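Local coordinates for protein quinone oxidoreductase 1 (Escherichia coli, PDB 1QOR) that catalyses the NADPH-dependent one-electron reduction of quinones to semiquinones, as a homodimeric member of the zinc-containing alcohol dehydrogenase family, at residues Val128-Arg133 with Gln267-Thr272; Phe284-Ile287 with Val291-Val294; Arg84-Gln89 with Glu116-Ser121. All coordinates share one frame; numbering follows the deposited sequence.

Contact 1: residues Val128-Arg133 with Gln267-Thr272; sequences VYYLLR and QGYITT. With NDP (NADPH dihydro-nicotinamide-adenine-dinucleotide phosphate), chain D.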
loop_
_atom_site.group_PDB
_atom_site.type_symbol
_atom_site.label_atom_id
_atom_site.label_comp_id
_atom_site.label_asym_id
_atom_site.label_seq_id
_atom_site.Cartn_x
_atom_site.Cartn_y
_atom_site.Cartn_z
ATOM N N VAL A 128 -19.087 1.841 0.233
ATOM C CA VAL A 128 -19.016 1.142 -1.046
ATOM C C VAL A 128 -18.663 2.134 -2.135
ATOM O O VAL A 128 -17.856 1.844 -3.020
ATOM C CB VAL A 128 -20.316 0.360 -1.363
ATOM C CG1 VAL A 128 -20.359 -0.042 -2.837
ATOM C CG2 VAL A 128 -20.393 -0.861 -0.469
ATOM N N TYR A 129 -19.219 3.331 -2.043
ATOM C CA TYR A 129 -18.920 4.321 -3.045
ATOM C C TYR A 129 -17.419 4.673 -3.103
ATOM O O TYR A 129 -16.822 4.642 -4.199
ATOM C CB TYR A 129 -19.762 5.587 -2.819
ATOM C CG TYR A 129 -19.370 6.749 -3.713
ATOM C CD1 TYR A 129 -19.763 6.794 -5.047
ATOM C CD2 TYR A 129 -18.596 7.809 -3.213
ATOM C CE1 TYR A 129 -19.420 7.838 -5.852
ATOM C CE2 TYR A 129 -18.240 8.884 -4.018
ATOM C CZ TYR A 129 -18.670 8.884 -5.324
ATOM O OH TYR A 129 -18.443 9.991 -6.088
ATOM N N TYR A 130 -16.790 5.040 -1.978
ATOM C CA TYR A 130 -15.374 5.425 -2.106
ATOM C C TYR A 130 -14.506 4.213 -2.443
ATOM O O TYR A 130 -13.563 4.307 -3.227
ATOM C CB TYR A 130 -14.834 6.224 -0.894
ATOM C CG TYR A 130 -14.357 5.380 0.273
ATOM C CD1 TYR A 130 -13.155 4.674 0.219
ATOM C CD2 TYR A 130 -15.097 5.320 1.452
ATOM C CE1 TYR A 130 -12.708 3.919 1.348
ATOM C CE2 TYR A 130 -14.668 4.582 2.550
ATOM C CZ TYR A 130 -13.476 3.884 2.506
ATOM O OH TYR A 130 -13.076 3.163 3.644
ATOM N N LEU A 131 -14.832 3.064 -1.878
ATOM C CA LEU A 131 -14.082 1.859 -2.199
ATOM C C LEU A 131 -14.018 1.500 -3.707
ATOM O O LEU A 131 -12.942 1.261 -4.232
ATOM C CB LEU A 131 -14.677 0.681 -1.450
ATOM C CG LEU A 131 -14.375 0.539 0.038
ATOM C CD1 LEU A 131 -15.071 -0.716 0.558
ATOM C CD2 LEU A 131 -12.874 0.450 0.260
ATOM N N LEU A 132 -15.155 1.526 -4.406
ATOM C CA LEU A 132 -15.245 1.128 -5.826
ATOM C C LEU A 132 -15.000 2.227 -6.843
ATOM O O LEU A 132 -14.812 1.955 -8.056
ATOM C CB LEU A 132 -16.627 0.528 -6.098
ATOM C CG LEU A 132 -17.057 -0.660 -5.230
ATOM C CD1 LEU A 132 -18.337 -1.283 -5.775
ATOM C CD2 LEU A 132 -15.977 -1.697 -5.237
ATOM N N ARG A 133 -15.084 3.470 -6.368
ATOM C CA ARG A 133 -14.903 4.608 -7.228
ATOM C C ARG A 133 -13.670 5.449 -6.903
ATOM O O ARG A 133 -13.147 6.087 -7.791
ATOM C CB ARG A 133 -16.149 5.494 -7.170
ATOM C CG ARG A 133 -17.520 4.724 -7.250
ATOM C CD ARG A 133 -17.930 4.480 -8.688
ATOM N NE ARG A 133 -17.080 3.464 -9.265
ATOM C CZ ARG A 133 -16.615 3.441 -10.516
ATOM N NH1 ARG A 133 -16.935 4.401 -11.391
ATOM N NH2 ARG A 133 -15.739 2.491 -10.837
ATOM N N GLN A 267 -13.443 8.432 7.226
ATOM C CA GLN A 267 -12.903 9.756 7.526
ATOM C C GLN A 267 -11.816 10.164 6.547
ATOM O O GLN A 267 -11.623 11.354 6.329
ATOM C CB GLN A 267 -12.275 9.821 8.905
ATOM C CG GLN A 267 -13.099 9.268 9.989
ATOM C CD GLN A 267 -12.920 7.777 10.104
ATOM O OE1 GLN A 267 -13.860 6.996 9.810
ATOM N NE2 GLN A 267 -11.709 7.348 10.523
ATOM N N GLY A 268 -11.045 9.208 6.028
ATOM C CA GLY A 268 -10.002 9.562 5.087
ATOM C C GLY A 268 -10.512 9.971 3.708
ATOM O O GLY A 268 -9.766 10.579 2.928
ATOM N N TYR A 269 -11.774 9.670 3.405
ATOM C CA TYR A 269 -12.336 9.943 2.078
ATOM C C TYR A 269 -13.513 10.919 2.015
ATOM O O TYR A 269 -13.668 11.628 1.020
ATOM C CB TYR A 269 -12.750 8.622 1.422
ATOM C CG TYR A 269 -11.600 7.812 0.852
ATOM C CD1 TYR A 269 -10.795 6.986 1.678
ATOM C CD2 TYR A 269 -11.313 7.872 -0.502
ATOM C CE1 TYR A 269 -9.735 6.256 1.146
ATOM C CE2 TYR A 269 -10.253 7.138 -1.051
ATOM C CZ TYR A 269 -9.475 6.349 -0.232
ATOM O OH TYR A 269 -8.420 5.723 -0.815
ATOM N N ILE A 270 -14.379 10.896 3.024
ATOM C CA ILE A 270 -15.532 11.797 3.084
ATOM C C ILE A 270 -15.182 12.814 4.199
ATOM O O ILE A 270 -15.468 12.610 5.370
ATOM C CB ILE A 270 -16.848 11.016 3.422
ATOM C CG1 ILE A 270 -17.089 9.879 2.401
ATOM C CG2 ILE A 270 -18.047 11.998 3.443
ATOM C CD1 ILE A 270 -17.125 10.295 0.976
ATOM N N THR A 271 -14.560 13.902 3.794
ATOM C CA THR A 271 -14.055 14.898 4.713
ATOM C C THR A 271 -14.737 16.258 4.661
ATOM O O THR A 271 -14.796 16.949 5.668
ATOM C CB THR A 271 -12.512 15.086 4.483
ATOM O OG1 THR A 271 -12.279 15.783 3.244
ATOM C CG2 THR A 271 -11.806 13.713 4.379
ATOM N N THR A 272 -15.206 16.670 3.494
ATOM C CA THR A 272 -15.877 17.955 3.373
ATOM C C THR A 272 -17.376 17.766 3.086
ATOM O O THR A 272 -17.838 16.652 2.791
ATOM C CB THR A 272 -15.267 18.771 2.246
ATOM O OG1 THR A 272 -15.558 18.131 1.000
ATOM C CG2 THR A 272 -13.765 18.836 2.393
HETATM P PA NDP D . -21.236 -7.364 8.252
HETATM O O1A NDP D . -22.713 -7.218 8.289
HETATM O O2A NDP D . -20.575 -7.558 6.934
HETATM O O5B NDP D . -20.761 -8.437 9.265
HETATM C C5B NDP D . -19.456 -8.953 9.285
HETATM C C4B NDP D . -19.421 -10.201 8.455
HETATM O O4B NDP D . -18.024 -10.441 8.345
HETATM C C3B NDP D . -20.003 -11.479 9.076
HETATM O O3B NDP D . -21.433 -11.530 8.833
HETATM C C2B NDP D . -19.110 -12.564 8.492
HETATM O O2B NDP D . -19.724 -13.050 7.305
HETATM C C1B NDP D . -17.731 -11.824 8.204
HETATM N N9A NDP D . -16.777 -12.444 9.136
HETATM C C8A NDP D . -15.720 -13.201 8.836
HETATM N N7A NDP D . -15.127 -13.618 9.962
HETATM C C5A NDP D . -15.848 -13.098 10.930
HETATM C C6A NDP D . -15.621 -13.291 12.287
HETATM N N6A NDP D . -14.624 -14.031 12.757
HETATM N N1A NDP D . -16.485 -12.690 13.107
HETATM C C2A NDP D . -17.526 -11.932 12.662
HETATM N N3A NDP D . -17.736 -11.759 11.355
HETATM C C4A NDP D . -16.892 -12.356 10.463
HETATM O O3 NDP D . -20.736 -5.963 8.816
HETATM P PN NDP D . -20.721 -4.472 8.293
HETATM O O1N NDP D . -21.374 -4.334 6.941
HETATM O O2N NDP D . -21.167 -3.567 9.419
HETATM O O5D NDP D . -19.093 -4.289 8.127
HETATM C C5D NDP D . -18.261 -5.107 7.316
HETATM C C4D NDP D . -16.818 -4.809 7.554
HETATM O O4D NDP D . -16.474 -3.518 7.004
HETATM C C3D NDP D . -16.438 -4.768 9.029
HETATM O O3D NDP D . -15.169 -5.400 9.226
HETATM C C2D NDP D . -16.365 -3.247 9.288
HETATM O O2D NDP D . -15.556 -2.946 10.398
HETATM C C1D NDP D . -15.758 -2.711 8.024
HETATM N N1N NDP D . -16.065 -1.336 7.546
HETATM C C2N NDP D . -15.039 -0.514 7.152
HETATM C C3N NDP D . -15.350 0.757 6.701
HETATM C C7N NDP D . -14.254 1.697 6.216
HETATM O O7N NDP D . -14.521 2.808 5.773
HETATM N N7N NDP D . -13.033 1.213 6.310
HETATM C C4N NDP D . -16.657 1.208 6.633
HETATM C C5N NDP D . -17.692 0.354 7.036
HETATM C C6N NDP D . -17.378 -0.913 7.499
HETATM P P2B NDP D . -19.465 -14.609 6.782
HETATM O O1X NDP D . -20.036 -14.638 5.419
HETATM O O2X NDP D . -18.008 -14.796 6.801
HETATM O O3X NDP D . -20.175 -15.427 7.784
#

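Contact 2: residues Phe284-Ile287 with Val291-Val294; sequences FSLI and VIKV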
loop_
_atom_site.group_PDB
_atom_site.type_symbol
_atom_site.label_atom_id
_atom_site.label_comp_id
_atom_site.label_asym_id
_atom_site.label_seq_id
_atom_site.Cartn_x
_atom_site.Cartn_y
_atom_site.Cartn_z
ATOM N N PHE A 284 -28.067 8.020 -3.180
ATOM C CA PHE A 284 -29.501 8.243 -3.109
ATOM C C PHE A 284 -30.179 7.983 -4.440
ATOM O O PHE A 284 -31.308 7.500 -4.473
ATOM C CB PHE A 284 -29.813 9.692 -2.688
ATOM C CG PHE A 284 -29.501 9.998 -1.247
ATOM C CD1 PHE A 284 -29.350 8.972 -0.313
ATOM C CD2 PHE A 284 -29.410 11.331 -0.816
ATOM C CE1 PHE A 284 -29.124 9.258 1.010
ATOM C CE2 PHE A 284 -29.179 11.626 0.529
ATOM C CZ PHE A 284 -29.042 10.579 1.438
ATOM N N SER A 285 -29.520 8.344 -5.529
ATOM C CA SER A 285 -30.163 8.155 -6.791
ATOM C C SER A 285 -30.262 6.667 -7.155
ATOM O O SER A 285 -31.250 6.246 -7.721
ATOM C CB SER A 285 -29.511 9.024 -7.868
ATOM O OG SER A 285 -28.276 8.478 -8.253
ATOM N N LEU A 286 -29.331 5.858 -6.655
ATOM C CA LEU A 286 -29.294 4.426 -6.922
ATOM C C LEU A 286 -30.319 3.664 -6.096
ATOM O O LEU A 286 -30.821 2.624 -6.529
ATOM C CB LEU A 286 -27.898 3.888 -6.639
ATOM C CG LEU A 286 -26.880 3.543 -7.751
ATOM C CD1 LEU A 286 -27.219 3.993 -9.176
ATOM C CD2 LEU A 286 -25.519 4.060 -7.306
ATOM N N ILE A 287 -30.590 4.144 -4.882
ATOM C CA ILE A 287 -31.593 3.510 -4.017
ATOM C C ILE A 287 -33.026 3.885 -4.482
ATOM O O ILE A 287 -33.907 3.013 -4.544
ATOM C CB ILE A 287 -31.407 3.917 -2.545
ATOM C CG1 ILE A 287 -30.139 3.292 -1.997
ATOM C CG2 ILE A 287 -32.601 3.483 -1.714
ATOM C CD1 ILE A 287 -29.713 3.893 -0.671
ATOM N N VAL A 291 -31.981 0.435 -8.044
ATOM C CA VAL A 291 -30.795 -0.274 -8.493
ATOM C C VAL A 291 -30.127 -0.917 -7.273
ATOM O O VAL A 291 -29.503 -1.982 -7.376
ATOM C CB VAL A 291 -29.806 0.669 -9.207
ATOM C CG1 VAL A 291 -28.507 -0.062 -9.535
ATOM C CG2 VAL A 291 -30.437 1.223 -10.451
ATOM N N ILE A 292 -30.261 -0.299 -6.107
ATOM C CA ILE A 292 -29.698 -0.902 -4.905
ATOM C C ILE A 292 -30.837 -1.046 -3.917
ATOM O O ILE A 292 -31.470 -0.062 -3.596
ATOM C CB ILE A 292 -28.552 -0.026 -4.327
ATOM C CG1 ILE A 292 -27.348 -0.050 -5.292
ATOM C CG2 ILE A 292 -28.178 -0.477 -2.878
ATOM C CD1 ILE A 292 -26.219 0.878 -4.910
ATOM N N LYS A 293 -31.147 -2.271 -3.497
ATOM C CA LYS A 293 -32.226 -2.537 -2.547
ATOM C C LYS A 293 -31.601 -2.611 -1.169
ATOM O O LYS A 293 -30.607 -3.347 -0.956
ATOM C CB LYS A 293 -32.871 -3.906 -2.794
ATOM C CG LYS A 293 -33.294 -4.252 -4.219
ATOM C CD LYS A 293 -34.246 -3.225 -4.813
ATOM C CE LYS A 293 -34.939 -3.788 -6.090
ATOM N NZ LYS A 293 -33.993 -4.300 -7.153
ATOM N N VAL A 294 -32.190 -1.910 -0.207
ATOM C CA VAL A 294 -31.635 -1.938 1.145
ATOM C C VAL A 294 -32.682 -2.203 2.213
ATOM O O VAL A 294 -32.545 -1.746 3.334
ATOM C CB VAL A 294 -30.816 -0.647 1.506
ATOM C CG1 VAL A 294 -29.656 -0.445 0.545
ATOM C CG2 VAL A 294 -31.696 0.553 1.512
HETATM O O HOH W 1 -34.065 0.597 -3.301
#

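Contact 3: residues Arg84-Gln89 with Glu116-Ser121; sequences RVVYAQ and EQAAAS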
loop_
_atom_site.group_PDB
_atom_site.type_symbol
_atom_site.label_atom_id
_atom_site.label_comp_id
_atom_site.label_asym_id
_atom_site.label_seq_id
_atom_site.Cartn_x
_atom_site.Cartn_y
_atom_site.Cartn_z
ATOM N N ARG A 84 -35.895 16.100 7.087
ATOM C CA ARG A 84 -35.603 14.670 7.297
ATOM C C ARG A 84 -34.129 14.508 6.942
ATOM O O ARG A 84 -33.721 14.900 5.850
ATOM C CB ARG A 84 -36.431 13.795 6.363
ATOM C CG ARG A 84 -37.951 13.922 6.509
ATOM C CD ARG A 84 -38.705 12.636 6.044
ATOM N NE ARG A 84 -38.201 12.234 4.744
ATOM C CZ ARG A 84 -37.987 10.988 4.355
ATOM N NH1 ARG A 84 -38.251 9.938 5.131
ATOM N NH2 ARG A 84 -37.380 10.823 3.206
ATOM N N VAL A 85 -33.318 13.972 7.850
ATOM C CA VAL A 85 -31.880 13.841 7.570
ATOM C C VAL A 85 -31.296 12.492 7.970
ATOM O O VAL A 85 -31.910 11.735 8.746
ATOM C CB VAL A 85 -31.050 14.929 8.339
ATOM C CG1 VAL A 85 -31.511 16.312 7.995
ATOM C CG2 VAL A 85 -31.164 14.702 9.828
ATOM N N VAL A 86 -30.126 12.186 7.405
ATOM C CA VAL A 86 -29.386 10.987 7.771
ATOM C C VAL A 86 -27.962 11.469 8.050
ATOM O O VAL A 86 -27.463 12.417 7.419
ATOM C CB VAL A 86 -29.080 9.957 6.609
ATOM C CG1 VAL A 86 -29.418 8.539 7.023
ATOM C CG2 VAL A 86 -29.521 10.401 5.246
ATOM N N TYR A 87 -27.251 10.712 8.859
ATOM C CA TYR A 87 -25.860 11.029 9.110
ATOM C C TYR A 87 -25.119 9.726 9.397
ATOM O O TYR A 87 -25.715 8.762 9.912
ATOM C CB TYR A 87 -25.708 12.039 10.255
ATOM C CG TYR A 87 -26.426 11.671 11.507
ATOM C CD1 TYR A 87 -25.816 10.901 12.492
ATOM C CD2 TYR A 87 -27.738 12.103 11.711
ATOM C CE1 TYR A 87 -26.506 10.574 13.659
ATOM C CE2 TYR A 87 -28.430 11.787 12.858
ATOM C CZ TYR A 87 -27.819 11.024 13.837
ATOM O OH TYR A 87 -28.564 10.732 14.985
ATOM N N ALA A 88 -23.840 9.690 9.010
ATOM C CA ALA A 88 -22.977 8.515 9.203
ATOM C C ALA A 88 -21.772 8.798 10.114
ATOM O O ALA A 88 -21.120 7.864 10.630
ATOM C CB ALA A 88 -22.458 8.047 7.850
ATOM N N GLN A 89 -21.463 10.083 10.292
ATOM C CA GLN A 89 -20.266 10.472 11.044
ATOM C C GLN A 89 -20.523 11.432 12.198
ATOM O O GLN A 89 -19.933 12.493 12.241
ATOM C CB GLN A 89 -19.285 11.144 10.064
ATOM C CG GLN A 89 -18.891 10.285 8.882
ATOM C CD GLN A 89 -18.504 11.115 7.664
ATOM O OE1 GLN A 89 -19.354 11.817 7.055
ATOM N NE2 GLN A 89 -17.215 11.063 7.305
ATOM N N GLU A 116 -35.773 4.013 7.641
ATOM C CA GLU A 116 -35.214 2.674 7.803
ATOM C C GLU A 116 -34.269 2.319 6.650
ATOM O O GLU A 116 -33.302 1.571 6.849
ATOM C CB GLU A 116 -36.325 1.639 7.868
ATOM C CG GLU A 116 -37.274 1.813 9.041
ATOM C CD GLU A 116 -38.026 0.524 9.397
ATOM O OE1 GLU A 116 -38.060 -0.418 8.567
ATOM O OE2 GLU A 116 -38.573 0.447 10.527
ATOM N N GLN A 117 -34.551 2.841 5.450
ATOM C CA GLN A 117 -33.706 2.568 4.287
ATOM C C GLN A 117 -32.423 3.342 4.405
ATOM O O GLN A 117 -31.358 2.859 4.015
ATOM C CB GLN A 117 -34.361 2.997 2.979
ATOM C CG GLN A 117 -35.458 2.101 2.504
ATOM C CD GLN A 117 -36.130 2.672 1.265
ATOM O OE1 GLN A 117 -36.532 3.848 1.234
ATOM N NE2 GLN A 117 -36.204 1.863 0.214
ATOM N N ALA A 118 -32.553 4.565 4.903
ATOM C CA ALA A 118 -31.427 5.463 5.071
ATOM C C ALA A 118 -30.439 4.943 6.126
ATOM O O ALA A 118 -29.239 4.843 5.855
ATOM C CB ALA A 118 -31.931 6.849 5.417
ATOM N N ALA A 119 -30.943 4.536 7.287
ATOM C CA ALA A 119 -30.091 4.022 8.357
ATOM C C ALA A 119 -29.539 2.619 8.039
ATOM O O ALA A 119 -28.649 2.100 8.754
ATOM C CB ALA A 119 -30.865 3.993 9.689
ATOM N N ALA A 120 -30.106 1.956 7.031
ATOM C CA ALA A 120 -29.623 0.631 6.676
ATOM C C ALA A 120 -28.447 0.750 5.670
ATOM O O ALA A 120 -27.630 -0.181 5.494
ATOM C CB ALA A 120 -30.777 -0.185 6.021
ATOM N N SER A 121 -28.299 1.923 5.069
ATOM C CA SER A 121 -27.350 2.020 3.992
ATOM C C SER A 121 -26.496 3.244 3.860
ATOM O O SER A 121 -25.693 3.303 2.919
ATOM C CB SER A 121 -28.178 1.951 2.709
ATOM O OG SER A 121 -29.024 3.106 2.665
#

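Contact 1: residues Val128-Arg133 with Gln267-Thr272
At the nicotinamide end of the NADPH pocket, Tyr130 on the long helix 115-135 stacks on Tyr269, in the weakly bonded helical turn that follows strand 260-262 of the Rossmann sheet. The two CA atoms of Tyr130 and Tyr269 are 6.9 Å apart, and the rings fill the gap as an offset stack: centroids 4.3 Å apart, planes inclined by only 13°. The side chains themselves cross at about a right angle. Tyr269 CD1 lies toward the rim of the Tyr130 ring, whereas Tyr130 CD1 lies over the middle of Tyr269. Tyr269 CB continues the contact as a CH-pi approach, 4.2 Å from the Tyr130 centroid. The other face of Tyr130 takes Leu131 CG, offset toward the rim, 4.0 Å above the plane.

Clamped between these two residues, the phenol meets the cofactor with its edge. Tyr130 OH donates to the carboxamide oxygen O7N of NADPH at 2.6 Å, and O7N lies in the plane of the ring. With CG between the backbone N and the carbonyl carbon (chi1 84°), the ring turns one face to Tyr269 while its OH reaches O7N. A leucine in place of this tyrosine would probably leave O7N without its phenol donor and Tyr269 without its stacking partner. Pro264 touches both rings, and Arg232 of the second subunit packs on Tyr269. In the stack, Tyr130 CD1 sits 3.5 Å above the Tyr269 ring.

Contact 2: residues Phe284-Ile287 with Val291-Val294
The peptide carbonyl of Leu286 is the flat group that matters here, and Ile292 N reaches its oxygen from above the carbonyl plane, 45° out of it. That bond, Ile292 N to Leu286 O, is 3.0 Å long with an N-H...O angle of 149°. Val291 N is about as near to Leu286 O, at 2.9 Å, but its N-H is badly aligned and the bond is weak. Two successive amides thus converge on one carbonyl.

The geometry belongs to the C-terminal end of helix 273-288, where the chain turns back through Gly290 and heads for strand 301-303 of the mixed sheet. One residue further on, Ile287 CA approaches Ile292 O at 3.6 Å in a nearly straight CA-H...O contact. A water then bridges Ile287 O and Ile292 O, donating to each.

The apolar part lies beside these polar links. With CG1 anti to the carbonyl carbon and the chain extended beyond it (chi2 174°), Ile292 CD1 comes within 3.9 Å of Leu286 CB. Leu286 CD1 lies 4.2 Å from Val291 CB. Trp160 of helix 152-164 packs against both Leu286 and Ile292, while Gln159 OE1 accepts from Lys293 N.

Contact 3: residues Arg84-Gln89 with Glu116-Ser121
Val86 and Ala118 bring an extended strand and a helix together, their CA atoms 6.5 Å apart, the nearest such pair between 84-89 and 116-121. Val86 lies in strand 84-87 with phi/psi of -130°/155°, whereas Ala118 has helical values. The strand is bonded antiparallel on both flanks, to 65-72 and to 106-108, within the catalytic-domain sheet of this alcohol dehydrogenase relative. Helix 115-135 lies against it, so the contact is strand-on-helix packing, with no hydrogen bond between the two segments.

One methyl group on each side does nearly all the work. Val86 and Ala118 both direct their CB toward the other segment, and Val86 CG1 meets Ala118 CB at 3.4 Å, tighter than a usual carbon-carbon contact. Val86 CG1 also lies 3.8 Å from the carbonyl carbon of Ala118 and 4.3 Å from Ala119 N, and therefore rides over the peptide link between the two alanines. Strain is doubtful: both the off-staggered torsion of Val86 (chi1 -133°) and the short pair may reflect the model. Ala66 of strand 65-72 touches both Val86 and Ala118, and Phe122 adds a further apolar neighbour to Val86.

On the helix, Ser121 OG donates to Gln117 O at 2.7 Å; the side chain folds back over one turn of its own backbone. The backbone bonds of Ala120 N to Glu116 O and Gln117 O are weak. Beyond the contact, Glu116 forms a salt bridge with Lys301.

The side-chain contact is methyl on methyl, with the valine methyl also resting on a peptide group; no polar bond links the segments. Cohesion here probably comes from close packing of buried apolar groups, and the small alanine permits so near an approach of helix to strand.

Helix 115-135 joins contacts 1 and 3: its earlier part packs on strand 84-87 and its later part carries the tyrosine that binds the cofactor. Their centres are about 16 Å apart, and Gln89 NE2 probably hydrogen-bonds to Ile270 O at 3.0 Å, tying the end of 84-89 to 267-272. Contact 2 lies about 13 Å from contact 3, centre to centre, and touches it where Val294 CG2 comes 3.4 Å from Gln117 O and Ile287 CD1 3.5 Å from Ser121 OG. Contacts 1 and 2, with centres about 17 Å apart, do not touch. NADPH is met directly in contact 1; the side chains of Val294 and Ala119 stay about 11 Å and 12 Å from it.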